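Local coordinates for protein epsin 1 (Danio rerio, PDB 5LP0) that probably binds membranes rich in phosphatidylinositol 4,5-bisphosphate and bends them as clathrin-coated invaginations form during receptor-mediated endocytosis, at residues E14-D19 against M66-Y71; K57-V62 against V109-K114; S29-L34 against S42-M47; E86-V91 against T120-E125. All coordinates share one frame; numbering follows the deposited sequence. Where two conformers were deposited one is given.

Contact 1: E14-D19 against M66-Y71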
loop_
_atom_site.group_PDB
_atom_site.type_symbol
_atom_site.label_atom_id
_atom_site.label_comp_id
_atom_site.label_asym_id
_atom_site.label_seq_id
_atom_site.Cartn_x
_atom_site.Cartn_y
_atom_site.Cartn_z
ATOM N N GLU A 14 5.566 -8.777 4.983
ATOM C CA GLU A 14 5.276 -9.950 4.187
ATOM C C GLU A 14 4.509 -9.565 2.928
ATOM O O GLU A 14 4.792 -10.060 1.856
ATOM C CB GLU A 14 4.455 -10.939 5.011
ATOM C CG GLU A 14 4.010 -12.139 4.212
ATOM C CD GLU A 14 5.165 -13.027 3.818
ATOM O OE1 GLU A 14 6.122 -13.138 4.622
ATOM O OE2 GLU A 14 5.129 -13.597 2.697
ATOM N N ALA A 15 3.537 -8.667 3.082
ATOM C CA ALA A 15 2.689 -8.238 1.988
ATOM C C ALA A 15 3.459 -7.424 0.954
ATOM O O ALA A 15 3.002 -7.265 -0.171
ATOM C CB ALA A 15 1.499 -7.416 2.519
ATOM N N THR A 16 4.561 -6.816 1.365
ATOM C CA THR A 16 5.310 -5.936 0.475
ATOM C C THR A 16 6.731 -6.416 0.144
ATOM O O THR A 16 7.606 -5.626 -0.241
ATOM C CB THR A 16 5.349 -4.530 1.076
ATOM O OG1 THR A 16 5.996 -4.557 2.364
ATOM C CG2 THR A 16 3.925 -3.956 1.221
ATOM N N SER A 17 6.960 -7.712 0.268
ATOM C CA SER A 17 8.280 -8.281 0.024
ATOM C C SER A 17 8.695 -8.214 -1.448
ATOM O O SER A 17 7.893 -7.898 -2.336
ATOM C CB SER A 17 8.287 -9.756 0.440
ATOM O OG SER A 17 7.649 -10.523 -0.567
ATOM N N ASN A 18 9.946 -8.544 -1.713
ATOM C CA ASN A 18 10.413 -8.585 -3.092
ATOM C C ASN A 18 9.961 -9.827 -3.878
ATOM O O ASN A 18 10.271 -9.930 -5.060
ATOM C CB ASN A 18 11.942 -8.479 -3.141
ATOM C CG ASN A 18 12.447 -7.052 -2.975
ATOM O OD1 ASN A 18 11.832 -6.088 -3.442
ATOM N ND2 ASN A 18 13.590 -6.912 -2.311
ATOM N N ASP A 19 9.240 -10.746 -3.238
ATOM C CA ASP A 19 8.733 -11.942 -3.926
ATOM C C ASP A 19 7.834 -11.541 -5.100
ATOM O O ASP A 19 6.999 -10.641 -4.947
ATOM C CB ASP A 19 7.917 -12.825 -2.970
ATOM C CG ASP A 19 8.759 -13.442 -1.885
ATOM O OD1 ASP A 19 9.954 -13.662 -2.146
ATOM O OD2 ASP A 19 8.227 -13.715 -0.782
ATOM N N MET A 66 2.221 -0.034 -2.845
ATOM C CA MET A 66 1.152 0.797 -3.419
ATOM C C MET A 66 -0.093 -0.074 -3.603
ATOM O O MET A 66 -1.214 0.390 -3.367
ATOM C CB MET A 66 1.537 1.430 -4.756
ATOM C CG MET A 66 2.419 2.653 -4.615
ATOM S SD MET A 66 2.609 3.560 -6.161
ATOM C CE MET A 66 3.711 2.404 -6.968
ATOM N N THR A 67 0.081 -1.338 -3.983
ATOM C CA THR A 67 -1.052 -2.256 -4.071
ATOM C C THR A 67 -1.703 -2.406 -2.701
ATOM O O THR A 67 -2.920 -2.318 -2.570
ATOM C CB THR A 67 -0.608 -3.585 -4.594
ATOM O OG1 THR A 67 -0.088 -3.380 -5.913
ATOM C CG2 THR A 67 -1.780 -4.567 -4.648
ATOM N N LEU A 68 -0.887 -2.571 -1.666
ATOM C CA LEU A 68 -1.418 -2.680 -0.317
ATOM C C LEU A 68 -2.089 -1.370 0.107
ATOM O O LEU A 68 -3.208 -1.384 0.637
ATOM C CB LEU A 68 -0.316 -3.080 0.652
ATOM C CG LEU A 68 -0.749 -3.085 2.116
ATOM C CD1 LEU A 68 -1.846 -4.124 2.349
ATOM C CD2 LEU A 68 0.435 -3.367 3.012
ATOM N N MET A 69 -1.446 -0.236 -0.116
ATOM C CA MET A 69 -2.028 1.027 0.290
ATOM C C MET A 69 -3.365 1.235 -0.411
ATOM O O MET A 69 -4.334 1.650 0.237
ATOM C CB MET A 69 -1.092 2.203 0.020
ATOM C CG MET A 69 -1.562 3.476 0.731
ATOM S SD MET A 69 -1.444 3.365 2.558
ATOM C CE MET A 69 0.104 4.212 2.834
ATOM N N GLU A 70 -3.459 0.938 -1.700
ATOM C CA GLU A 70 -4.721 1.062 -2.399
ATOM C C GLU A 70 -5.803 0.203 -1.743
ATOM O O GLU A 70 -6.939 0.651 -1.510
ATOM C CB GLU A 70 -4.552 0.653 -3.852
ATOM C CG GLU A 70 -5.856 0.728 -4.632
ATOM C CD GLU A 70 -5.687 0.347 -6.078
ATOM O OE1 GLU A 70 -4.655 -0.264 -6.438
ATOM O OE2 GLU A 70 -6.592 0.671 -6.869
ATOM N N TYR A 71 -5.464 -1.041 -1.457
ATOM C CA TYR A 71 -6.407 -1.948 -0.812
ATOM C C TYR A 71 -6.863 -1.392 0.544
ATOM O O TYR A 71 -8.042 -1.455 0.891
ATOM C CB TYR A 71 -5.764 -3.318 -0.629
ATOM C CG TYR A 71 -6.704 -4.351 -0.046
ATOM C CD1 TYR A 71 -7.441 -5.166 -0.867
ATOM C CD2 TYR A 71 -6.849 -4.502 1.323
ATOM C CE1 TYR A 71 -8.278 -6.123 -0.355
ATOM C CE2 TYR A 71 -7.715 -5.446 1.854
ATOM C CZ TYR A 71 -8.434 -6.244 1.005
ATOM O OH TYR A 71 -9.292 -7.190 1.504
#
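Ala15 and Leu68 bring the two backbones closest, with 7.3 Å between their CA atoms. Ala15 ends helix 8-15, and Thr16 is the first residue to leave helical geometry. Residues 66-71 are continuous helix. The CB of Ala15 points at this helix, and that of Leu68 points back.

One methyl carries the contact. Leu68 CD2 lies 4.0 Å from Thr16 CG2 and 4.2 Å from Ala15 CB. The Thr16 and Leu68 side chains stand roughly perpendicular. Leu68 holds CG trans to its amide N (chi1 174°), which brings CD2 to the helix end. Chi1 of 60° sets Thr16 OG1 between the backbone N and carbonyl carbon and leaves CG2 beside the N, facing Leu68. OG1 accepts from Arg51 NH1 and bonds to Val12 O. Further on, Ser17 OG takes the backbone N of Asp19 at 3.1 Å, forming an ST turn. Lys64 NZ also bonds to the carbonyl oxygens of Ser17 and Asp19.

No hydrogen bond spans the two segments, so their direct contact is purely apolar. It seats the helix end on the buried core. Thr16 is close to Arg51 and two residues before Asn18 in the chain, both likely ligands of the phosphoinositide headgroup.

Contact 2: K57-V62 against V109-K114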
loop_
_atom_site.group_PDB
_atom_site.type_symbol
_atom_site.label_atom_id
_atom_site.label_comp_id
_atom_site.label_asym_id
_atom_site.label_seq_id
_atom_site.Cartn_x
_atom_site.Cartn_y
_atom_site.Cartn_z
ATOM N N LYS A 57 16.923 -1.964 -6.656
ATOM C CA LYS A 57 16.644 -3.398 -6.657
ATOM C C LYS A 57 15.498 -3.764 -5.721
ATOM O O LYS A 57 14.953 -4.872 -5.792
ATOM C CB LYS A 57 17.912 -4.186 -6.283
ATOM C CG LYS A 57 18.339 -4.034 -4.832
ATOM C CD LYS A 57 19.624 -4.778 -4.565
ATOM C CE LYS A 57 20.165 -4.480 -3.185
ATOM N NZ LYS A 57 21.466 -5.178 -2.957
ATOM N N ASN A 58 15.129 -2.834 -4.843
ATOM C CA ASN A 58 13.986 -3.035 -3.943
ATOM C C ASN A 58 12.710 -2.393 -4.478
ATOM O O ASN A 58 11.761 -2.172 -3.736
ATOM C CB ASN A 58 14.300 -2.479 -2.563
ATOM C CG ASN A 58 15.292 -3.328 -1.812
ATOM O OD1 ASN A 58 15.159 -4.555 -1.726
ATOM N ND2 ASN A 58 16.315 -2.684 -1.281
ATOM N N TRP A 59 12.665 -2.127 -5.777
ATOM C CA TRP A 59 11.498 -1.510 -6.410
ATOM C C TRP A 59 10.178 -2.234 -6.131
ATOM O O TRP A 59 9.113 -1.586 -6.030
ATOM C CB TRP A 59 11.687 -1.398 -7.916
ATOM C CG TRP A 59 11.642 -2.718 -8.612
ATOM C CD1 TRP A 59 12.701 -3.553 -8.876
ATOM C CD2 TRP A 59 10.482 -3.359 -9.150
ATOM N NE1 TRP A 59 12.256 -4.675 -9.522
ATOM C CE2 TRP A 59 10.904 -4.577 -9.718
ATOM C CE3 TRP A 59 9.123 -3.016 -9.214
ATOM C CZ2 TRP A 59 10.017 -5.462 -10.329
ATOM C CZ3 TRP A 59 8.244 -3.899 -9.821
ATOM C CH2 TRP A 59 8.696 -5.101 -10.380
ATOM N N ARG A 60 10.206 -3.561 -5.982
ATOM C CA ARG A 60 8.953 -4.284 -5.793
ATOM C C ARG A 60 8.363 -3.974 -4.400
ATOM O O ARG A 60 7.162 -4.070 -4.212
ATOM C CB ARG A 60 9.113 -5.790 -5.976
ATOM C CG ARG A 60 7.815 -6.416 -6.461
ATOM C CD ARG A 60 7.886 -7.927 -6.497
ATOM N NE ARG A 60 9.009 -8.386 -7.306
ATOM C CZ ARG A 60 8.945 -8.651 -8.606
ATOM N NH1 ARG A 60 7.805 -8.506 -9.271
ATOM N NH2 ARG A 60 10.036 -9.064 -9.245
ATOM N N HIS A 61 9.196 -3.575 -3.441
ATOM C CA HIS A 61 8.696 -3.080 -2.155
ATOM C C HIS A 61 7.762 -1.929 -2.431
ATOM O O HIS A 61 6.701 -1.829 -1.820
ATOM C CB HIS A 61 9.829 -2.538 -1.273
ATOM C CG HIS A 61 10.676 -3.592 -0.633
ATOM N ND1 HIS A 61 11.770 -3.278 0.146
ATOM C CD2 HIS A 61 10.604 -4.944 -0.664
ATOM C CE1 HIS A 61 12.328 -4.395 0.584
ATOM N NE2 HIS A 61 11.629 -5.415 0.127
ATOM N N VAL A 62 8.156 -1.050 -3.346
ATOM C CA VAL A 62 7.402 0.179 -3.593
ATOM C C VAL A 62 6.123 -0.169 -4.349
ATOM O O VAL A 62 5.021 0.273 -4.004
ATOM C CB VAL A 62 8.240 1.181 -4.455
ATOM C CG1 VAL A 62 7.457 2.482 -4.690
ATOM C CG2 VAL A 62 9.586 1.490 -3.811
ATOM N N VAL A 109 8.661 1.750 -14.868
ATOM C CA VAL A 109 7.415 2.115 -15.538
ATOM C C VAL A 109 6.164 1.610 -14.796
ATOM O O VAL A 109 5.146 2.312 -14.763
ATOM C CB VAL A 109 7.393 1.646 -17.016
ATOM C CG1 VAL A 109 6.940 0.208 -17.136
ATOM C CG2 VAL A 109 6.504 2.555 -17.840
ATOM N N ASN A 110 6.214 0.408 -14.227
ATOM C CA ASN A 110 5.088 -0.105 -13.460
ATOM C C ASN A 110 4.837 0.731 -12.213
ATOM O O ASN A 110 3.693 0.987 -11.847
ATOM C CB ASN A 110 5.357 -1.539 -12.977
ATOM C CG ASN A 110 5.854 -2.457 -14.068
ATOM O OD1 ASN A 110 5.103 -2.810 -14.977
ATOM N ND2 ASN A 110 7.116 -2.888 -13.963
ATOM N N VAL A 111 5.920 1.160 -11.565
ATOM C CA VAL A 111 5.798 1.996 -10.379
ATOM C C VAL A 111 5.176 3.338 -10.739
ATOM O O VAL A 111 4.260 3.803 -10.062
ATOM C CB VAL A 111 7.160 2.213 -9.682
ATOM C CG1 VAL A 111 7.037 3.191 -8.524
ATOM C CG2 VAL A 111 7.673 0.877 -9.190
ATOM N N ARG A 112 5.621 3.947 -11.833
ATOM C CA ARG A 112 5.165 5.283 -12.192
ATOM C C ARG A 112 3.695 5.268 -12.545
ATOM O O ARG A 112 2.947 6.171 -12.151
ATOM C CB ARG A 112 5.976 5.850 -13.369
ATOM C CG ARG A 112 7.458 6.084 -13.026
ATOM C CD ARG A 112 8.215 6.807 -14.135
ATOM N NE ARG A 112 8.448 6.041 -15.366
ATOM C CZ ARG A 112 9.471 5.217 -15.586
ATOM N NH1 ARG A 112 10.374 4.971 -14.645
ATOM N NH2 ARG A 112 9.597 4.626 -16.776
ATOM N N GLU A 113 3.263 4.236 -13.261
ATOM C CA GLU A 113 1.862 4.158 -13.658
ATOM C C GLU A 113 0.938 3.880 -12.470
ATOM O O GLU A 113 -0.113 4.505 -12.357
ATOM C CB GLU A 113 1.678 3.093 -14.746
ATOM C CG GLU A 113 0.231 2.832 -15.129
ATOM C CD GLU A 113 -0.413 3.975 -15.883
ATOM O OE1 GLU A 113 0.291 4.933 -16.259
ATOM O OE2 GLU A 113 -1.645 3.896 -16.097
ATOM N N LYS A 114 1.341 2.958 -11.585
ATOM C CA LYS A 114 0.564 2.664 -10.389
ATOM C C LYS A 114 0.450 3.915 -9.510
ATOM O O LYS A 114 -0.622 4.204 -8.992
ATOM C CB LYS A 114 1.169 1.467 -9.647
ATOM C CG LYS A 114 0.382 1.032 -8.417
ATOM C CD LYS A 114 0.883 -0.294 -7.830
ATOM C CE LYS A 114 0.341 -1.481 -8.602
ATOM N NZ LYS A 114 -1.120 -1.690 -8.419
#
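Trp59 turns its indole toward helix 108-122 and meets Val111 and Asn110 there at an oblique angle. Its CE3 atom is 4.2 Å from Val111 CG2. One face of the indole carries the CB of the next residue, Arg60, which sits 4.1 Å above the plane and over the ring centre. The Arg60 guanidinium in turn has Trp59 CZ2 on one face, offset toward its rim. Tyr99 also meets the indole, with the two planes about 25° apart. In the other segment, one face of the Arg112 guanidinium lies over the backbone N of Val109.

Val111 divides its two methyls between two partners. CG1 lies 3.9 Å from Val62 CG1, and CG2 goes to the indole. Val111 CG1 is directed away from the backbone N (chi1 175°), which spreads the branches over both partners. The Val62 and Val111 side chains meet nearly square. Their backbones also come closest here, with CA atoms 7.2 Å apart. At the margin, in the conformer given, Asn110 ND2 approaches Trp59 CZ3 at 4.4 Å; the ND2 hydrogen bond is to Gln107 O.

Direct packing between the segments is thus almost wholly apolar, with no hydrogen bond across. It joins the start of helix 59-75 to the start of helix 108-122. The first of these helices carries His61, a likely phosphoinositide ligand. The carbon packing lies beneath that helix, and the polar contacts of His61, among them ND1 with Asp54 OD1, are made on another side.

Contact 3: S29-L34 against S42-M47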
loop_
_atom_site.group_PDB
_atom_site.type_symbol
_atom_site.label_atom_id
_atom_site.label_comp_id
_atom_site.label_asym_id
_atom_site.label_seq_id
_atom_site.Cartn_x
_atom_site.Cartn_y
_atom_site.Cartn_z
ATOM N N SER A 29 -6.580 -8.489 3.685
ATOM C CA SER A 29 -7.801 -8.326 4.462
ATOM C C SER A 29 -7.499 -8.264 5.958
ATOM O O SER A 29 -8.094 -7.478 6.677
ATOM C CB SER A 29 -8.779 -9.458 4.164
ATOM O OG SER A 29 -9.979 -9.283 4.898
ATOM N N GLU A 30 -6.583 -9.101 6.421
ATOM C CA GLU A 30 -6.162 -9.050 7.817
ATOM C C GLU A 30 -5.607 -7.663 8.195
ATOM O O GLU A 30 -5.935 -7.107 9.242
ATOM C CB GLU A 30 -5.121 -10.132 8.108
ATOM C CG GLU A 30 -5.653 -11.545 7.996
ATOM C CD GLU A 30 -4.552 -12.596 7.984
ATOM O OE1 GLU A 30 -3.455 -12.329 8.516
ATOM O OE2 GLU A 30 -4.785 -13.693 7.432
ATOM N N ILE A 31 -4.746 -7.122 7.335
ATOM C CA ILE A 31 -4.148 -5.810 7.563
ATOM C C ILE A 31 -5.261 -4.740 7.577
ATOM O O ILE A 31 -5.267 -3.862 8.439
ATOM C CB ILE A 31 -3.044 -5.501 6.534
ATOM C CG1 ILE A 31 -1.917 -6.552 6.635
ATOM C CG2 ILE A 31 -2.470 -4.111 6.765
ATOM C CD1 ILE A 31 -0.947 -6.525 5.480
ATOM N N ALA A 32 -6.241 -4.855 6.673
ATOM C CA ALA A 32 -7.339 -3.905 6.637
ATOM C C ALA A 32 -8.114 -3.928 7.957
ATOM O O ALA A 32 -8.423 -2.874 8.493
ATOM C CB ALA A 32 -8.279 -4.199 5.479
ATOM N N ASP A 33 -8.424 -5.111 8.499
ATOM C CA ASP A 33 -9.102 -5.161 9.790
ATOM C C ASP A 33 -8.260 -4.491 10.881
ATOM O O ASP A 33 -8.793 -3.770 11.718
ATOM C CB ASP A 33 -9.394 -6.605 10.214
ATOM C CG ASP A 33 -10.551 -7.216 9.460
ATOM O OD1 ASP A 33 -11.443 -6.463 9.006
ATOM O OD2 ASP A 33 -10.561 -8.454 9.323
ATOM N N LEU A 34 -6.940 -4.722 10.852
ATOM C CA LEU A 34 -6.046 -4.127 11.847
ATOM C C LEU A 34 -5.983 -2.601 11.756
ATOM O O LEU A 34 -5.644 -1.936 12.732
ATOM C CB LEU A 34 -4.637 -4.732 11.769
ATOM C CG LEU A 34 -4.531 -6.166 12.307
ATOM C CD1 LEU A 34 -3.220 -6.788 11.898
ATOM C CD2 LEU A 34 -4.680 -6.205 13.828
ATOM N N SER A 42 -0.948 2.696 13.444
ATOM C CA SER A 42 0.332 3.381 13.384
ATOM C C SER A 42 1.475 2.482 12.904
ATOM O O SER A 42 2.339 2.932 12.116
ATOM C CB SER A 42 0.675 4.006 14.713
ATOM O OG SER A 42 -0.082 5.179 14.858
ATOM N N GLU A 43 1.519 1.255 13.418
ATOM C CA GLU A 43 2.549 0.290 12.980
ATOM C C GLU A 43 2.454 0.004 11.472
ATOM O O GLU A 43 3.477 -0.063 10.750
ATOM C CB GLU A 43 2.438 -1.014 13.782
ATOM C CG GLU A 43 2.736 -0.866 15.279
ATOM C CD GLU A 43 2.242 -2.052 16.121
ATOM O OE1 GLU A 43 1.417 -2.858 15.629
ATOM O OE2 GLU A 43 2.692 -2.183 17.289
ATOM N N ILE A 44 1.228 -0.115 10.970
ATOM C CA ILE A 44 0.977 -0.524 9.590
ATOM C C ILE A 44 1.404 0.619 8.693
ATOM O O ILE A 44 2.192 0.440 7.775
ATOM C CB ILE A 44 -0.514 -0.852 9.386
ATOM C CG1 ILE A 44 -0.816 -2.201 10.012
ATOM C CG2 ILE A 44 -0.901 -0.849 7.868
ATOM C CD1 ILE A 44 -2.293 -2.460 10.236
ATOM N N MET A 45 0.952 1.811 8.989
ATOM C CA MET A 45 1.179 2.931 8.115
ATOM C C MET A 45 2.657 3.271 8.089
ATOM O O MET A 45 3.210 3.557 7.020
ATOM C CB MET A 45 0.353 4.128 8.546
ATOM C CG MET A 45 -1.135 3.894 8.341
ATOM S SD MET A 45 -1.710 3.557 6.651
ATOM C CE MET A 45 -1.550 5.186 5.906
ATOM N N SER A 46 3.335 3.190 9.223
ATOM C CA SER A 46 4.751 3.507 9.237
ATOM C C SER A 46 5.487 2.556 8.297
ATOM O O SER A 46 6.339 2.994 7.487
ATOM C CB SER A 46 5.305 3.387 10.657
ATOM O OG SER A 46 6.696 3.598 10.629
ATOM N N MET A 47 5.186 1.262 8.408
ATOM C CA MET A 47 5.850 0.278 7.566
ATOM C C MET A 47 5.516 0.470 6.084
ATOM O O MET A 47 6.372 0.306 5.218
ATOM C CB MET A 47 5.519 -1.137 8.038
ATOM C CG MET A 47 6.433 -2.191 7.416
ATOM S SD MET A 47 8.160 -1.997 7.961
ATOM C CE MET A 47 9.053 -1.889 6.411
#
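Ile31 and Ile44 meet with their side chains at a slant, and Leu34 flanks Ile44 on a second side. Ile44 does most of the reaching. Its CD1 end enters between Ile31 and Leu34, which lie about one helical turn apart. There it is 3.6 Å from Leu34 CB and 3.7 Å from the carbonyl O of Ile31. The Leu34 contact is made at the base of the side chain, not at its branched tip. Ile31 answers with a single methyl: its CG2 is 3.8 Å from Ile44 CG2 and also 3.8 Å from Ile44 CD1. In both isoleucines CG2 takes the place across from the amide nitrogen, which turns these two methyls toward each other across the interface. Chi2 of 163° keeps the Ile44 chain extended, and this carries CD1 as far as the Ile31 backbone.

Helices 25-34 and 38-51 follow each other in the chain and are joined by a short turn. Such packing of consecutive helices builds the all-helical solenoid of the ENTH domain. The CA atoms of Ile31 and Ile44 are 7.6 Å apart, the closest backbone approach here. Ile31 also touches Leu72 of helix 59-75, which continues the apolar layer inward. Charged groups lie at the margins. Glu30 forms a salt bridge with Lys11, Asp33 forms one with Lys139, and Glu43 OE1 is hydrogen-bonded to Ser6 OG.

Contact 4: E86-V91 against T120-E125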
loop_
_atom_site.group_PDB
_atom_site.type_symbol
_atom_site.label_atom_id
_atom_site.label_comp_id
_atom_site.label_asym_id
_atom_site.label_seq_id
_atom_site.Cartn_x
_atom_site.Cartn_y
_atom_site.Cartn_z
ATOM N N GLU A 86 -3.024 13.420 3.448
ATOM C CA GLU A 86 -2.102 14.272 4.208
ATOM C C GLU A 86 -0.650 14.113 3.740
ATOM O O GLU A 86 0.136 15.058 3.782
ATOM C CB GLU A 86 -2.159 13.974 5.715
ATOM C CG GLU A 86 -3.334 14.561 6.449
ATOM C CD GLU A 86 -3.318 14.193 7.929
ATOM O OE1 GLU A 86 -2.354 13.537 8.389
ATOM O OE2 GLU A 86 -4.275 14.556 8.634
ATOM N N ASN A 87 -0.298 12.898 3.337
ATOM C CA ASN A 87 1.061 12.589 2.914
ATOM C C ASN A 87 1.144 12.342 1.424
ATOM O O ASN A 87 1.902 11.483 0.975
ATOM C CB ASN A 87 1.593 11.379 3.666
ATOM C CG ASN A 87 1.849 11.672 5.116
ATOM O OD1 ASN A 87 0.964 11.505 5.942
ATOM N ND2 ASN A 87 3.069 12.120 5.440
ATOM N N ILE A 88 0.390 13.122 0.651
ATOM C CA ILE A 88 0.239 12.847 -0.776
ATOM C C ILE A 88 1.564 12.953 -1.545
ATOM O O ILE A 88 1.742 12.256 -2.545
ATOM C CB ILE A 88 -0.838 13.729 -1.421
ATOM C CG1 ILE A 88 -1.172 13.223 -2.816
ATOM C CG2 ILE A 88 -0.410 15.185 -1.498
ATOM C CD1 ILE A 88 -1.795 11.848 -2.800
ATOM N N TYR A 89 2.482 13.812 -1.098
ATOM C CA TYR A 89 3.760 13.968 -1.782
ATOM C C TYR A 89 4.522 12.644 -1.849
ATOM O O TYR A 89 5.222 12.383 -2.812
ATOM C CB TYR A 89 4.648 15.028 -1.100
ATOM C CG TYR A 89 4.026 16.396 -0.914
ATOM C CD1 TYR A 89 3.274 16.982 -1.906
ATOM C CD2 TYR A 89 4.258 17.125 0.245
ATOM C CE1 TYR A 89 2.713 18.250 -1.730
ATOM C CE2 TYR A 89 3.707 18.395 0.432
ATOM C CZ TYR A 89 2.941 18.947 -0.557
ATOM O OH TYR A 89 2.398 20.204 -0.382
ATOM N N ALA A 90 4.401 11.818 -0.806
ATOM C CA ALA A 90 5.061 10.519 -0.740
ATOM C C ALA A 90 4.529 9.546 -1.793
ATOM O O ALA A 90 5.209 8.601 -2.166
ATOM C CB ALA A 90 4.911 9.916 0.650
ATOM N N VAL A 91 3.316 9.788 -2.289
ATOM C CA VAL A 91 2.816 9.020 -3.432
ATOM C C VAL A 91 3.183 9.715 -4.765
ATOM O O VAL A 91 3.659 9.076 -5.699
ATOM C CB VAL A 91 1.302 8.804 -3.342
ATOM C CG1 VAL A 91 0.824 7.886 -4.477
ATOM C CG2 VAL A 91 0.932 8.228 -1.993
ATOM N N THR A 120 -4.596 9.969 -8.620
ATOM C CA THR A 120 -5.911 10.438 -9.101
ATOM C C THR A 120 -7.055 9.934 -8.213
ATOM O O THR A 120 -8.009 10.676 -7.935
ATOM C CB THR A 120 -6.200 10.112 -10.584
ATOM O OG1 THR A 120 -6.389 8.714 -10.752
ATOM C CG2 THR A 120 -5.080 10.586 -11.479
ATOM N N LEU A 121 -6.950 8.695 -7.744
ATOM C CA LEU A 121 -7.936 8.171 -6.805
ATOM C C LEU A 121 -7.988 8.995 -5.516
ATOM O O LEU A 121 -9.064 9.393 -5.068
ATOM C CB LEU A 121 -7.606 6.736 -6.455
ATOM C CG LEU A 121 -8.440 6.163 -5.310
ATOM C CD1 LEU A 121 -9.934 6.187 -5.639
ATOM C CD2 LEU A 121 -7.945 4.780 -5.059
ATOM N N LEU A 122 -6.829 9.231 -4.902
ATOM C CA LEU A 122 -6.771 9.928 -3.619
ATOM C C LEU A 122 -7.306 11.363 -3.694
ATOM O O LEU A 122 -7.850 11.878 -2.718
ATOM C CB LEU A 122 -5.343 9.926 -3.060
ATOM C CG LEU A 122 -4.928 8.609 -2.409
ATOM C CD1 LEU A 122 -3.434 8.554 -2.198
ATOM C CD2 LEU A 122 -5.687 8.443 -1.094
ATOM N N LYS A 123 -7.176 11.988 -4.858
ATOM C CA LYS A 123 -7.620 13.368 -5.014
ATOM C C LYS A 123 -9.135 13.503 -5.234
ATOM O O LYS A 123 -9.647 14.620 -5.277
ATOM C CB LYS A 123 -6.837 14.055 -6.142
ATOM C CG LYS A 123 -5.349 14.281 -5.812
ATOM C CD LYS A 123 -4.598 14.944 -6.964
ATOM C CE LYS A 123 -3.142 15.239 -6.616
ATOM N NZ LYS A 123 -2.392 15.755 -7.809
ATOM N N ASP A 124 -9.851 12.384 -5.338
ATOM C CA ASP A 124 -11.274 12.412 -5.680
ATOM C C ASP A 124 -12.135 11.687 -4.638
ATOM O O ASP A 124 -12.227 10.459 -4.643
ATOM C CB ASP A 124 -11.483 11.772 -7.053
ATOM C CG ASP A 124 -12.832 12.085 -7.630
ATOM O OD1 ASP A 124 -13.820 12.004 -6.880
ATOM O OD2 ASP A 124 -12.902 12.415 -8.830
ATOM N N GLU A 125 -12.779 12.449 -3.757
ATOM C CA GLU A 125 -13.500 11.860 -2.629
ATOM C C GLU A 125 -14.748 11.085 -3.056
ATOM O O GLU A 125 -15.109 10.079 -2.426
ATOM C CB GLU A 125 -13.785 12.926 -1.563
ATOM C CG GLU A 125 -12.510 13.676 -1.165
ATOM C CD GLU A 125 -12.495 14.156 0.279
ATOM O OE1 GLU A 125 -13.068 13.474 1.154
ATOM O OE2 GLU A 125 -11.891 15.218 0.541
#
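Ile88 and Leu122 pack where two helix ends of the ENTH fold come together. Helix 78-86 has just finished on one side, and helix 108-122 is in its last turn on the other. Asn87 is the first residue to leave the earlier helix. The chain then turns into the short helix 89-92, and Val91 N bonds to Ile88 O at 2.9 Å.

The Ile88 and Leu122 side chains run antiparallel, each passing beside the other's shaft. Ile88 CD1 is 3.7 Å from Leu122 CD1 and 4.0 Å from Leu122 CB, so it lies alongside the leucine. Ile88 swings CG1 opposite its amide nitrogen (chi1 -168°), and this aims the longer branch across the contact. Leu122 CD1 has a looser neighbour in Val91, whose CG2 is 4.4 Å away. Both Ile88 and Val91 point their CB atoms at the leucine, and no hydrogen bond crosses. Leu122 also touches Ile73 of helix 59-75, while Val91 rests on Trp49 of helix 38-51 and on Leu118.

The chain turns soon after Leu122. Asp124 N bonds to Leu121 O at 3.1 Å, and Asp124 then takes the N-cap position of helix 125-139, with OD1 accepting from Arg127 N. Leu122 thus sits in the last turn of helix 108-122, just ahead of a short turn that joins two consecutive helices of the all-helical ENTH fold.

All four contacts rest chiefly on carbon packing, with one amide at the rim of contact 2, and none has a hydrogen bond between its segments. Contact 1 is the most central, its centre about 5 Å from the chain centre, and its touching residues are all buried. The centres of contacts 2, 3 and 4 lie 10 to 12 Å from it, and each includes one partly exposed residue. Contacts 1 and 2 share helix 59-75 and also touch: Asn18 ND2 probably bonds to Asn58 OD1. They adjoin the likely phosphoinositide site. Contacts 2 and 4 share helix 108-122. Contact 3 is nested within the loop closed by contact 1. Contact 2 alone uses an aromatic ring.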